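Local coordinates for uncharacterized protein VP1736 (Vibrio parahaemolyticus, PDB 3LXQ) that is of unknown function but contains a sulfatase-family domain of the alkaline phosphatase clan, with an alpha/beta fold built round a central mixed sheet, at residues A139-F144 against T191-N196; R135-V140 against F242-T247; L88-Q93 against F163-L168; I299-A304 against I344-T349. One frame throughout, in Å; residues are numbered along the deposited sequence. Where two conformers were deposited one is given.

Contact 1: residues A139-F144 against T191-N196; sequences AVTTGF and TFFFGN
The ring of Phe-192 meets Thr-141 and Thr-142 with its rim, near the ring plane, where helix 133-141 ends and helix 189-195 approaches its own end. Its CZ stands 4.0 Å from Thr-142 CG2, and its CE2 is 4.3 Å from Thr-141 OG1. Phe-192 gets there by carrying CG trans to the backbone N (chi1 -180°), which carries the ring toward the threonines, and the side chain meets that of Thr-142 at a slant. Phe-193 adds a lighter touch, its CE1 lying 4.4 Å from Thr-141 CG2. Over one face of the Phe-192 ring, offset toward the rim, lies Asn-196 CG from the same segment. Asn-196 ND2 donates to Phe-192 O at 2.9 Å, in the carbonyl plane and on a lone pair, and Ser-158 O and Phe-162 N hold the amide further. On the other segment, Thr-142 OG1 accepts from Phe-144 N at 3.0 Å and an N-H...O angle of 154°, an ST turn just after the helix. The same hydroxyl also bonds Glu-138 O, while that of Thr-141 bonds Ile-137 O. Both threonine hydroxyls therefore find their hydrogen bonds in their own helix and turn, and the meeting with the two phenylalanines is essentially van der Waals packing, with the polar groups engaged in bonds that do not cross the contact.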
# COMPACT_ATOMS: atom_id res chain seq x y z
N ALA A 139 -3.36 -4.11 0.77
CA ALA A 139 -3.13 -3.46 -0.51
C ALA A 139 -1.77 -3.73 -1.10
O ALA A 139 -1.66 -3.90 -2.30
CB ALA A 139 -3.34 -1.96 -0.40
N VAL A 140 -0.71 -3.74 -0.28
CA VAL A 140 0.64 -3.87 -0.86
C VAL A 140 1.13 -5.31 -0.92
O VAL A 140 2.11 -5.60 -1.61
CB VAL A 140 1.69 -2.97 -0.15
CG1 VAL A 140 1.25 -1.52 -0.21
CG2 VAL A 140 1.93 -3.42 1.31
N THR A 141 0.45 -6.22 -0.23
CA THR A 141 0.89 -7.62 -0.31
C THR A 141 0.01 -8.46 -1.22
O THR A 141 0.45 -9.49 -1.74
CB THR A 141 0.98 -8.31 1.06
OG1 THR A 141 -0.31 -8.34 1.67
CG2 THR A 141 1.96 -7.58 1.95
N THR A 142 -1.24 -8.03 -1.40
CA THR A 142 -2.24 -8.78 -2.17
C THR A 142 -2.87 -7.98 -3.32
O THR A 142 -3.35 -8.58 -4.29
CB THR A 142 -3.41 -9.28 -1.31
OG1 THR A 142 -4.34 -8.20 -1.09
CG2 THR A 142 -2.96 -9.83 0.01
N GLY A 143 -2.93 -6.66 -3.19
CA GLY A 143 -3.51 -5.83 -4.25
C GLY A 143 -5.02 -5.88 -4.26
O GLY A 143 -5.66 -5.33 -5.15
N PHE A 144 -5.59 -6.52 -3.22
CA PHE A 144 -7.01 -6.77 -3.12
C PHE A 144 -7.68 -5.47 -2.75
O PHE A 144 -7.21 -4.77 -1.85
CB PHE A 144 -7.27 -7.82 -2.03
CG PHE A 144 -8.66 -8.44 -2.05
CD1 PHE A 144 -9.15 -9.08 -3.18
CD2 PHE A 144 -9.44 -8.43 -0.90
CE1 PHE A 144 -10.42 -9.66 -3.19
CE2 PHE A 144 -10.70 -9.02 -0.88
CZ PHE A 144 -11.20 -9.64 -2.03
N THR A 191 0.07 -14.68 11.51
CA THR A 191 -0.75 -15.80 11.06
C THR A 191 -1.12 -15.65 9.58
O THR A 191 -0.99 -16.59 8.81
CB THR A 191 -2.02 -15.96 11.94
OG1 THR A 191 -1.61 -16.24 13.29
CG2 THR A 191 -2.90 -17.11 11.45
N PHE A 192 -1.56 -14.46 9.19
CA PHE A 192 -1.83 -14.20 7.78
C PHE A 192 -0.57 -14.33 6.92
O PHE A 192 -0.66 -14.83 5.80
CB PHE A 192 -2.44 -12.83 7.59
CG PHE A 192 -2.75 -12.50 6.15
CD1 PHE A 192 -3.88 -13.02 5.52
CD2 PHE A 192 -1.92 -11.64 5.43
CE1 PHE A 192 -4.18 -12.69 4.21
CE2 PHE A 192 -2.23 -11.30 4.10
CZ PHE A 192 -3.36 -11.83 3.49
N PHE A 193 0.56 -13.85 7.41
CA PHE A 193 1.77 -13.84 6.59
C PHE A 193 2.31 -15.26 6.44
O PHE A 193 2.62 -15.68 5.33
CB PHE A 193 2.84 -12.90 7.16
CG PHE A 193 2.52 -11.42 7.03
CD1 PHE A 193 1.72 -10.93 6.00
CD2 PHE A 193 3.08 -10.51 7.91
CE1 PHE A 193 1.45 -9.56 5.88
CE2 PHE A 193 2.83 -9.15 7.80
CZ PHE A 193 2.01 -8.67 6.77
N PHE A 194 2.37 -16.00 7.56
CA PHE A 194 2.83 -17.40 7.58
C PHE A 194 1.94 -18.34 6.77
O PHE A 194 2.43 -19.27 6.13
CB PHE A 194 2.94 -17.93 9.03
CG PHE A 194 4.33 -17.89 9.60
CD1 PHE A 194 5.39 -17.33 8.89
CD2 PHE A 194 4.57 -18.41 10.87
CE1 PHE A 194 6.67 -17.29 9.42
CE2 PHE A 194 5.86 -18.38 11.43
CZ PHE A 194 6.92 -17.82 10.70
N GLY A 195 0.63 -18.11 6.83
CA GLY A 195 -0.32 -18.88 6.04
C GLY A 195 -0.30 -18.55 4.55
O GLY A 195 -0.84 -19.31 3.73
N ASN A 196 0.34 -17.44 4.18
CA ASN A 196 0.29 -16.96 2.80
C ASN A 196 1.63 -16.56 2.15
O ASN A 196 1.74 -15.49 1.56
CB ASN A 196 -0.73 -15.81 2.68
CG ASN A 196 -2.16 -16.25 2.91
OD1 ASN A 196 -2.73 -16.98 2.10
ND2 ASN A 196 -2.75 -15.80 4.01

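Contact 2: residues R135-V140 against F242-T247; sequences RGIEAV and FSLVFT
Helix 133-141 packs on the central sheet of the alpha/beta domain, and here Ile-137 and Val-140 rest on Leu-244 and Phe-246 of strand 241-246. The two short axes pass 11.4 Å apart at 162°, so helix and strand run nearly antiparallel. The tip of Ile-137 makes the nearest approach, with CD1 4.0 Å from Phe-246 CE2, and the two side chains stand about perpendicular to each other. Ile-137 serves two neighbours because its branches diverge: CG1, trans to the carbonyl carbon (chi1 -61°), carries CD1 to the ring, while CG2 reaches Leu-244 CD2 at 4.4 Å. One helical turn on, Val-140 CG2 lies 4.5 Å from Leu-244 CD1, which places the two methyls of this leucine under different helix residues. In this alpha/beta layering the strand offers Leu-244 and Phe-246 to helix 133-141, whereas Ser-243 and Val-245 pack against helix 220-234. Away from the sheet, the helix carries a buried salt bridge: Arg-135 NE donates to Glu-138 OE1 at 2.7 Å with an N-H...O angle of 162°. The carboxylate oxygen lies in the guanidinium plane and uses its syn lone pair, a geometry that helps hold both flat groups. Glu-138 OE2 accepts from Val-152 N, and Arg-135 NH2 donates to Ser-149 O, tying this side of the helix to the following loop.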
# COMPACT_ATOMS: atom_id res chain seq x y z
N ARG A 135 -5.41 -2.95 6.28
CA ARG A 135 -5.85 -2.69 4.89
C ARG A 135 -4.69 -2.18 4.03
O ARG A 135 -4.61 -2.51 2.83
CB ARG A 135 -7.08 -1.77 4.83
CG ARG A 135 -7.59 -1.51 3.41
CD ARG A 135 -9.10 -1.46 3.35
NE ARG A 135 -9.74 -2.79 3.29
CZ ARG A 135 -10.98 -3.01 3.72
NH1 ARG A 135 -11.67 -2.01 4.27
NH2 ARG A 135 -11.56 -4.20 3.63
N GLY A 136 -3.78 -1.42 4.63
CA GLY A 136 -2.54 -1.05 3.91
C GLY A 136 -1.63 -2.23 3.63
O GLY A 136 -0.98 -2.30 2.57
N ILE A 137 -1.58 -3.18 4.57
CA ILE A 137 -0.86 -4.45 4.34
C ILE A 137 -1.57 -5.26 3.25
O ILE A 137 -0.93 -5.81 2.35
CB ILE A 137 -0.74 -5.27 5.66
CG1 ILE A 137 0.06 -4.47 6.70
CG2 ILE A 137 -0.11 -6.65 5.40
CD1 ILE A 137 -0.08 -4.96 8.14
N GLU A 138 -2.90 -5.35 3.34
CA GLU A 138 -3.73 -5.97 2.29
C GLU A 138 -3.36 -5.44 0.90
O GLU A 138 -3.07 -6.21 -0.02
CB GLU A 138 -5.19 -5.69 2.59
CG GLU A 138 -6.19 -5.95 1.47
CD GLU A 138 -7.62 -5.70 1.95
OE1 GLU A 138 -7.95 -4.51 2.16
OE2 GLU A 138 -8.39 -6.67 2.16
N ALA A 139 -3.36 -4.11 0.77
CA ALA A 139 -3.13 -3.46 -0.51
C ALA A 139 -1.77 -3.73 -1.10
O ALA A 139 -1.66 -3.90 -2.30
CB ALA A 139 -3.34 -1.96 -0.40
N VAL A 140 -0.71 -3.74 -0.28
CA VAL A 140 0.64 -3.87 -0.86
C VAL A 140 1.13 -5.31 -0.92
O VAL A 140 2.11 -5.60 -1.61
CB VAL A 140 1.69 -2.97 -0.15
CG1 VAL A 140 1.25 -1.52 -0.21
CG2 VAL A 140 1.93 -3.42 1.31
N PHE A 242 12.26 -10.83 -1.09
CA PHE A 242 11.17 -9.87 -0.97
C PHE A 242 10.95 -9.58 0.51
O PHE A 242 10.64 -10.49 1.29
CB PHE A 242 9.87 -10.39 -1.62
CG PHE A 242 8.62 -9.66 -1.15
CD1 PHE A 242 8.50 -8.28 -1.31
CD2 PHE A 242 7.57 -10.37 -0.57
CE1 PHE A 242 7.34 -7.61 -0.88
CE2 PHE A 242 6.41 -9.71 -0.14
CZ PHE A 242 6.30 -8.32 -0.29
N SER A 243 11.10 -8.32 0.89
CA SER A 243 10.99 -7.90 2.27
C SER A 243 9.93 -6.83 2.50
O SER A 243 9.97 -5.76 1.89
CB SER A 243 12.35 -7.43 2.77
OG SER A 243 12.30 -7.07 4.14
N LEU A 244 9.00 -7.12 3.40
CA LEU A 244 8.05 -6.12 3.91
C LEU A 244 8.52 -5.65 5.28
O LEU A 244 8.62 -6.44 6.20
CB LEU A 244 6.62 -6.68 3.97
CG LEU A 244 5.56 -5.81 4.68
CD1 LEU A 244 5.38 -4.48 3.98
CD2 LEU A 244 4.24 -6.53 4.82
N VAL A 245 8.80 -4.35 5.40
CA VAL A 245 9.31 -3.73 6.62
C VAL A 245 8.29 -2.69 7.05
O VAL A 245 7.95 -1.81 6.26
CB VAL A 245 10.64 -3.00 6.37
CG1 VAL A 245 11.13 -2.34 7.64
CG2 VAL A 245 11.72 -3.95 5.78
N PHE A 246 7.81 -2.78 8.29
CA PHE A 246 6.67 -1.97 8.73
C PHE A 246 7.03 -1.19 9.98
O PHE A 246 7.36 -1.78 11.00
CB PHE A 246 5.47 -2.90 8.97
CG PHE A 246 4.16 -2.18 9.25
CD1 PHE A 246 3.91 -0.89 8.77
CD2 PHE A 246 3.15 -2.83 9.97
CE1 PHE A 246 2.68 -0.25 9.02
CE2 PHE A 246 1.91 -2.20 10.22
CZ PHE A 246 1.69 -0.91 9.74
N THR A 247 6.96 0.14 9.90
CA THR A 247 7.29 1.01 11.04
C THR A 247 6.25 0.90 12.17
O THR A 247 5.12 0.48 11.92
CB THR A 247 7.48 2.51 10.64
OG1 THR A 247 6.25 3.08 10.18
CG2 THR A 247 8.57 2.65 9.57

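Contact 3: residues L88-Q93 against F163-L168; sequences LVILLQ and FTIADL
Leu-88 and Ile-165 meet at about a right angle, methyl against methyl, where the start of helix 165-171 faces strand 87-93 of the alpha/beta domain's central sheet. Leu-88 CD2 lies 4.1 Å from Ile-165 CD1. Two residues along the strand, on the same side of the sheet, Ile-90 CD1 comes within 4.3 Å of that same methyl, which is thus the meeting point for both strand residues. Such a narrow contact suits the backbone separation: even the nearest pair of CA atoms, those of Leu-88 and Ala-166, are 10.5 Å apart, a span bridged by side chains extended from both sides. Ile-165 sets CG1 between its backbone N and carbonyl carbon (chi1 60°), the crowded position, and from there its chain runs on to CD1 in an extended form. Phe-242 of the adjacent strand and Pro-347 and Leu-351 of helix 346-353 also touch Ile-165, so its side chain is embedded among strands and helix. At the start of its helix the geometry of Thr-164 and Asp-167 fits a capping box. The return bond, from Thr-164 N to the carboxylate, is weak and, resting on a side chain with an alternative conformation, doubtful. The other half is well made: Asp-167 N donates to Thr-164 OG1 at 3.1 Å with an N-H...O angle of 165°.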
# COMPACT_ATOMS: atom_id res chain seq x y z
N LEU A 88 13.13 -7.00 -3.83
CA LEU A 88 12.05 -6.04 -3.57
C LEU A 88 11.86 -5.73 -2.08
O LEU A 88 11.53 -6.60 -1.28
CB LEU A 88 10.73 -6.53 -4.18
CG LEU A 88 9.48 -5.71 -3.89
CD1 LEU A 88 9.55 -4.30 -4.47
CD2 LEU A 88 8.26 -6.45 -4.40
N VAL A 89 12.05 -4.46 -1.73
CA VAL A 89 11.95 -4.00 -0.35
C VAL A 89 10.79 -3.01 -0.27
O VAL A 89 10.81 -1.96 -0.94
CB VAL A 89 13.28 -3.39 0.15
CG1 VAL A 89 13.09 -2.64 1.45
CG2 VAL A 89 14.34 -4.49 0.33
N ILE A 90 9.78 -3.37 0.52
CA ILE A 90 8.67 -2.48 0.81
C ILE A 90 8.82 -1.89 2.22
O ILE A 90 8.85 -2.62 3.20
CB ILE A 90 7.31 -3.23 0.69
CG1 ILE A 90 7.08 -3.71 -0.75
CG2 ILE A 90 6.15 -2.32 1.16
CD1 ILE A 90 5.85 -4.65 -0.91
N LEU A 91 8.92 -0.57 2.31
CA LEU A 91 9.12 0.11 3.58
C LEU A 91 7.81 0.80 3.90
O LEU A 91 7.61 1.96 3.53
CB LEU A 91 10.28 1.12 3.51
CG LEU A 91 11.63 0.58 3.02
CD1 LEU A 91 12.64 1.73 2.79
CD2 LEU A 91 12.18 -0.45 3.99
N LEU A 92 6.93 0.06 4.57
CA LEU A 92 5.58 0.52 4.88
C LEU A 92 5.58 1.48 6.07
O LEU A 92 6.14 1.19 7.14
CB LEU A 92 4.63 -0.67 5.09
CG LEU A 92 3.11 -0.41 5.27
CD1 LEU A 92 2.49 0.27 4.08
CD2 LEU A 92 2.35 -1.70 5.58
N GLN A 93 4.99 2.64 5.86
CA GLN A 93 5.10 3.73 6.81
C GLN A 93 3.81 3.89 7.59
O GLN A 93 2.79 4.35 7.04
CB GLN A 93 5.47 5.04 6.10
CG GLN A 93 6.70 4.94 5.22
CD GLN A 93 7.96 4.67 6.02
OE1 GLN A 93 8.19 5.31 7.05
NE2 GLN A 93 8.77 3.72 5.57
N PHE A 163 -4.34 -15.16 -2.50
CA PHE A 163 -3.29 -14.60 -3.33
C PHE A 163 -2.48 -13.51 -2.63
O PHE A 163 -3.05 -12.54 -2.11
CB PHE A 163 -3.79 -14.09 -4.70
CG PHE A 163 -2.70 -13.41 -5.47
CD1 PHE A 163 -1.81 -14.15 -6.25
CD2 PHE A 163 -2.47 -12.05 -5.31
CE1 PHE A 163 -0.76 -13.52 -6.92
CE2 PHE A 163 -1.41 -11.43 -5.97
CZ PHE A 163 -0.58 -12.14 -6.78
N THR A 164 -1.16 -13.69 -2.61
CA THR A 164 -0.21 -12.65 -2.17
C THR A 164 1.00 -12.65 -3.12
O THR A 164 1.36 -13.70 -3.67
CB THR A 164 0.31 -12.85 -0.71
OG1 THR A 164 1.14 -14.03 -0.65
CG2 THR A 164 -0.84 -12.98 0.29
N ILE A 165 1.66 -11.50 -3.27
CA ILE A 165 2.93 -11.46 -4.01
C ILE A 165 4.04 -12.18 -3.25
O ILE A 165 5.05 -12.56 -3.83
CB ILE A 165 3.39 -10.02 -4.38
CG1 ILE A 165 3.60 -9.17 -3.12
CG2 ILE A 165 2.41 -9.36 -5.37
CD1 ILE A 165 4.59 -8.00 -3.32
N ALA A 166 3.83 -12.37 -1.94
CA ALA A 166 4.75 -13.15 -1.12
C ALA A 166 4.85 -14.57 -1.64
O ALA A 166 5.96 -15.04 -1.92
CB ALA A 166 4.33 -13.16 0.34
N ASP A 167 3.71 -15.24 -1.77
CA ASP A 167 3.78 -16.63 -2.21
C ASP A 167 4.06 -16.75 -3.71
O ASP A 167 4.64 -17.77 -4.13
CB ASP A 167 2.59 -17.48 -1.74
CG ASP A 167 1.40 -17.37 -2.64
OD1 ASP A 167 1.35 -18.10 -3.65
OD2 ASP A 167 0.49 -16.59 -2.30
N LEU A 168 3.72 -15.73 -4.48
CA LEU A 168 4.07 -15.71 -5.91
C LEU A 168 5.59 -15.68 -6.03
O LEU A 168 6.16 -16.53 -6.71
CB LEU A 168 3.43 -14.51 -6.64
CG LEU A 168 3.72 -14.30 -8.15
CD1 LEU A 168 3.35 -15.51 -9.01
CD2 LEU A 168 3.06 -13.05 -8.69

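Contact 4: residues I299-A304 against I344-T349; sequences IFIVIA and IDMPPT
Just before Met-346, the residue that meets Ile-301 and Ile-303, the carboxylate oxygen Asp-345 OD1 is gripped by Arg-377 NH2 in a salt bridge and by the backbone N of Arg-365. OD2 of the same group accepts from Asn-342 N, so both oxygens help to fix the turn leading into helix 346-353. Met-346, present as selenomethionine, then folds its side chain against the strand. Its CG is 3.6 Å from Ile-303 CD1 and 3.7 Å from Ile-301 CD1, lying close to both methyls. The selenium is placed only 3.4 Å from Ile-301 CD1, short for such a pair, and this separation is best read with caution. Bends at chi2 (-65°) and chi3 keep the chain compact, whereas each isoleucine holds CG1 trans to its backbone N and points CD1 at the helix; both meet Met-346 at a slant. The isoleucines, two apart on strand 298-304, share one face of the central sheet, with Ile-301 also touching Ile-90 of strand 87-93 and Ile-327 of strand 322-328. Met-346 in turn touches Phe-123 and Met-126, so this one residue of helix 346-353 packs on side chains of both strand 298-304 and strand 121-127.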
# COMPACT_ATOMS: atom_id res chain seq x y z
N ILE A 299 14.88 -2.81 -5.66
CA ILE A 299 13.87 -1.77 -5.77
C ILE A 299 13.25 -1.56 -4.39
O ILE A 299 12.85 -2.52 -3.72
CB ILE A 299 12.74 -2.14 -6.79
CG1 ILE A 299 13.30 -2.30 -8.21
CG2 ILE A 299 11.58 -1.13 -6.73
CD1 ILE A 299 13.86 -1.03 -8.84
N PHE A 300 13.17 -0.29 -3.99
CA PHE A 300 12.61 0.11 -2.71
C PHE A 300 11.35 0.92 -2.95
O PHE A 300 11.28 1.70 -3.90
CB PHE A 300 13.62 0.96 -1.92
CG PHE A 300 14.92 0.26 -1.63
CD1 PHE A 300 15.96 0.26 -2.56
CD2 PHE A 300 15.12 -0.39 -0.41
CE1 PHE A 300 17.17 -0.38 -2.30
CE2 PHE A 300 16.34 -1.04 -0.13
CZ PHE A 300 17.36 -1.04 -1.08
N ILE A 301 10.34 0.71 -2.10
CA ILE A 301 9.18 1.58 -2.12
C ILE A 301 8.93 2.15 -0.72
O ILE A 301 8.91 1.43 0.24
CB ILE A 301 7.91 0.90 -2.79
CG1 ILE A 301 6.75 1.88 -2.89
CG2 ILE A 301 7.47 -0.38 -2.06
CD1 ILE A 301 5.62 1.37 -3.76
N VAL A 302 8.81 3.47 -0.63
CA VAL A 302 8.41 4.11 0.62
C VAL A 302 6.94 4.45 0.43
O VAL A 302 6.61 5.28 -0.41
CB VAL A 302 9.17 5.41 0.92
CG1 VAL A 302 8.67 6.04 2.23
CG2 VAL A 302 10.69 5.18 0.96
N ILE A 303 6.07 3.83 1.21
CA ILE A 303 4.64 4.06 1.08
C ILE A 303 3.95 3.92 2.45
O ILE A 303 4.32 3.06 3.25
CB ILE A 303 4.00 3.14 -0.01
CG1 ILE A 303 2.61 3.65 -0.41
CG2 ILE A 303 4.00 1.67 0.42
CD1 ILE A 303 2.01 2.97 -1.64
N ALA A 304 2.97 4.78 2.72
CA ALA A 304 2.19 4.66 3.96
C ALA A 304 1.17 3.52 3.88
O ALA A 304 0.84 3.02 2.78
CB ALA A 304 1.50 5.98 4.30
N ILE A 344 -3.04 -0.41 -4.02
CA ILE A 344 -3.24 -1.70 -4.70
C ILE A 344 -2.63 -1.76 -6.13
O ILE A 344 -2.50 -2.85 -6.70
CB ILE A 344 -4.72 -2.15 -4.74
CG1 ILE A 344 -5.57 -1.18 -5.57
CG2 ILE A 344 -5.31 -2.31 -3.33
CD1 ILE A 344 -6.85 -1.78 -6.06
N ASP A 345 -2.26 -0.61 -6.69
CA ASP A 345 -1.53 -0.57 -7.97
C ASP A 345 -0.04 -0.81 -7.77
O ASP A 345 0.70 -1.06 -8.73
CB ASP A 345 -1.73 0.78 -8.69
CG ASP A 345 -3.20 1.11 -8.93
OD1 ASP A 345 -3.97 0.19 -9.22
OD2 ASP A 345 -3.58 2.30 -8.84
N MSE A 346 0.41 -0.74 -6.52
CA MSE A 346 1.82 -0.89 -6.27
C MSE A 346 2.34 -2.32 -6.51
O MSE A 346 3.35 -2.48 -7.19
CB MSE A 346 2.21 -0.32 -4.91
CG MSE A 346 2.03 1.19 -4.81
SE MSE A 346 3.22 2.19 -6.02
CE MSE A 346 2.06 2.35 -7.61
N PRO A 347 1.62 -3.35 -6.02
CA PRO A 347 2.22 -4.67 -6.28
C PRO A 347 2.38 -5.02 -7.76
O PRO A 347 3.43 -5.53 -8.10
CB PRO A 347 1.28 -5.66 -5.58
CG PRO A 347 0.34 -4.86 -4.76
CD PRO A 347 0.52 -3.40 -5.04
N PRO A 348 1.35 -4.79 -8.62
CA PRO A 348 1.57 -5.01 -10.07
C PRO A 348 2.70 -4.15 -10.66
O PRO A 348 3.48 -4.63 -11.50
CB PRO A 348 0.22 -4.65 -10.73
CG PRO A 348 -0.72 -4.28 -9.60
CD PRO A 348 -0.08 -4.60 -8.30
N THR A 349 2.79 -2.90 -10.23
CA THR A 349 3.89 -2.02 -10.64
C THR A 349 5.27 -2.56 -10.22
O THR A 349 6.21 -2.59 -11.03
CB THR A 349 3.69 -0.58 -10.12
OG1 THR A 349 2.42 -0.08 -10.56
CG2 THR A 349 4.81 0.34 -10.60

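In the fold
From the N terminus, strand 87-93 comes first and waits for contact 3, which closes a loop of 69 residues when helix 165-171 begins. Inside that loop lies helix 133-141, the starting point of contacts 1 and 2. These two set out from the same stretch, and contact 1 closes first, over 46 residues at helix 189-195, while contact 2 closes over 101 at strand 241-246; contact 3 crosses both. Contact 4 follows in series, joining strand 298-304 to helix 346-353 across 39 residues. Contacts 2, 3 and 4 bring three helices to three neighbouring parallel strands, with 87-93 in the middle, while contact 1 ties helix to helix. Ala-139 touching Ile-344 joins helix 133-141 to the turn ahead of helix 346-353.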